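Local coordinates for protein calcium dodecin (Mycobacterium tuberculosis, PDB 3ONR) that binds calcium ions at the interfaces between three subunits of a hollow, spherical homododecamer and may also sequester other small ligands, at residues Q44-A47 against K53-Y56. The protein carries 2 engineered substitutions. Numbering follows the deposited sequence.
Sequences QDMA and KITY
The beta hairpin of the dodecin fold, made by strands 38-48 and 54-65, is joined near its turn by Ala47 and Thr55, an antiparallel hydrogen-bonded pair. Ala47 N donates to Thr55 O at 2.9 Å, and Thr55 N returns a bond to Ala47 O, also 2.9 Å. Each acceptor also receives a CA-H...O contact: Met46 CA lies 3.3 Å from Thr55 O, and Ile54 CA 3.4 Å from Ala47 O.

Met46 and Tyr56 form the adjoining non-hydrogen-bonded pair, their side chains running side by side from the same face of the sheet. With CG anti to the carbonyl carbon in both (chi1 -60°), Met46 CG comes 3.7 Å from Tyr56 CD2. Met46 SD stands 5.2 Å from the centroid of the Tyr56 ring and 57° off its normal, an oblique Met-aromatic contact. Met46 CE reaches Ile54 CD1 at 3.6 Å; its closer approach to Ile54 CG2 is too tight for the methyl's exact position to be relied on. Ile54 CG2 lies over one face of the Tyr56 ring, offset toward its rim.

Trp18 of the same chain meets the Tyr56 ring edge-to-face. The paired bonds of Ala47 and Thr55 define the local register, while Met46, Ile54 and Tyr56 pack together on one face, an apolar cluster continued into the interface by Ala22 and Ala23 of a second subunit, against Met46 and Ile54 respectively.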
loop_
_atom_site.group_PDB
_atom_site.type_symbol
_atom_site.label_atom_id
_atom_site.label_comp_id
_atom_site.label_asym_id
_atom_site.label_seq_id
_atom_site.Cartn_x
_atom_site.Cartn_y
_atom_site.Cartn_z
ATOM N N GLN A 44 -11.138 -0.957 -10.428
ATOM C CA GLN A 44 -12.345 -1.381 -11.137
ATOM C C GLN A 44 -13.486 -1.384 -10.114
ATOM O O GLN A 44 -13.328 -1.614 -8.886
ATOM C CB GLN A 44 -12.179 -2.825 -11.670
ATOM C CG GLN A 44 -11.170 -2.904 -12.802
ATOM C CD GLN A 44 -10.766 -4.311 -13.093
ATOM O OE1 GLN A 44 -11.170 -4.890 -14.109
ATOM N NE2 GLN A 44 -10.046 -4.896 -12.156
ATOM N N ASP A 45 -14.639 -1.041 -10.636
ATOM C CA ASP A 45 -15.834 -1.128 -9.814
ATOM C C ASP A 45 -17.042 -1.391 -10.696
ATOM O O ASP A 45 -16.947 -1.514 -11.943
ATOM C CB ASP A 45 -16.015 0.062 -8.823
ATOM C CG ASP A 45 -16.439 1.390 -9.503
ATOM O OD1 ASP A 45 -16.364 2.463 -8.827
ATOM O OD2 ASP A 45 -16.910 1.314 -10.651
ATOM N N MET A 46 -18.171 -1.532 -10.023
ATOM C CA MET A 46 -19.464 -1.558 -10.704
ATOM C C MET A 46 -20.432 -0.586 -10.041
ATOM O O MET A 46 -20.501 -0.484 -8.806
ATOM C CB MET A 46 -20.084 -2.944 -10.696
ATOM C CG MET A 46 -19.229 -3.960 -11.378
ATOM S SD MET A 46 -19.484 -5.532 -10.508
ATOM C CE MET A 46 -21.012 -5.930 -11.144
ATOM N N ALA A 47 -21.159 0.151 -10.877
ATOM C CA ALA A 47 -22.296 0.905 -10.401
ATOM C C ALA A 47 -23.546 0.115 -10.673
ATOM O O ALA A 47 -23.664 -0.574 -11.697
ATOM C CB ALA A 47 -22.343 2.254 -11.093
ATOM N N LYS A 53 -29.424 -2.888 -12.986
ATOM C CA LYS A 53 -28.579 -2.774 -14.189
ATOM C C LYS A 53 -27.152 -2.307 -13.746
ATOM O O LYS A 53 -27.017 -1.262 -13.143
ATOM C CB LYS A 53 -29.197 -1.791 -15.207
ATOM C CG LYS A 53 -28.184 -1.076 -16.166
ATOM C CD LYS A 53 -28.737 0.280 -16.718
ATOM C CE LYS A 53 -27.730 1.055 -17.595
ATOM N NZ LYS A 53 -26.888 0.121 -18.439
ATOM N N ILE A 54 -26.150 -3.111 -14.108
ATOM C CA ILE A 54 -24.735 -2.938 -13.817
ATOM C C ILE A 54 -23.996 -2.153 -14.905
ATOM O O ILE A 54 -24.185 -2.363 -16.127
ATOM C CB ILE A 54 -24.111 -4.340 -13.668
ATOM C CG1 ILE A 54 -24.736 -5.012 -12.443
ATOM C CG2 ILE A 54 -22.608 -4.299 -13.457
ATOM C CD1 ILE A 54 -24.346 -6.464 -12.287
ATOM N N THR A 55 -23.176 -1.215 -14.454
ATOM C CA THR A 55 -22.289 -0.555 -15.353
ATOM C C THR A 55 -20.933 -0.945 -14.803
ATOM O O THR A 55 -20.670 -0.688 -13.634
ATOM C CB THR A 55 -22.494 0.989 -15.298
ATOM O OG1 THR A 55 -23.799 1.287 -15.768
ATOM C CG2 THR A 55 -21.470 1.703 -16.153
ATOM N N TYR A 56 -20.077 -1.515 -15.640
ATOM C CA TYR A 56 -18.670 -1.792 -15.230
ATOM C C TYR A 56 -17.823 -0.539 -15.432
ATOM O O TYR A 56 -17.917 0.133 -16.483
ATOM C CB TYR A 56 -18.100 -2.921 -16.089
ATOM C CG TYR A 56 -18.920 -4.159 -15.905
ATOM C CD1 TYR A 56 -20.007 -4.444 -16.763
ATOM C CD2 TYR A 56 -18.635 -5.028 -14.837
ATOM C CE1 TYR A 56 -20.827 -5.594 -16.574
ATOM C CE2 TYR A 56 -19.453 -6.207 -14.660
ATOM C CZ TYR A 56 -20.523 -6.437 -15.529
ATOM O OH TYR A 56 -21.353 -7.541 -15.295
#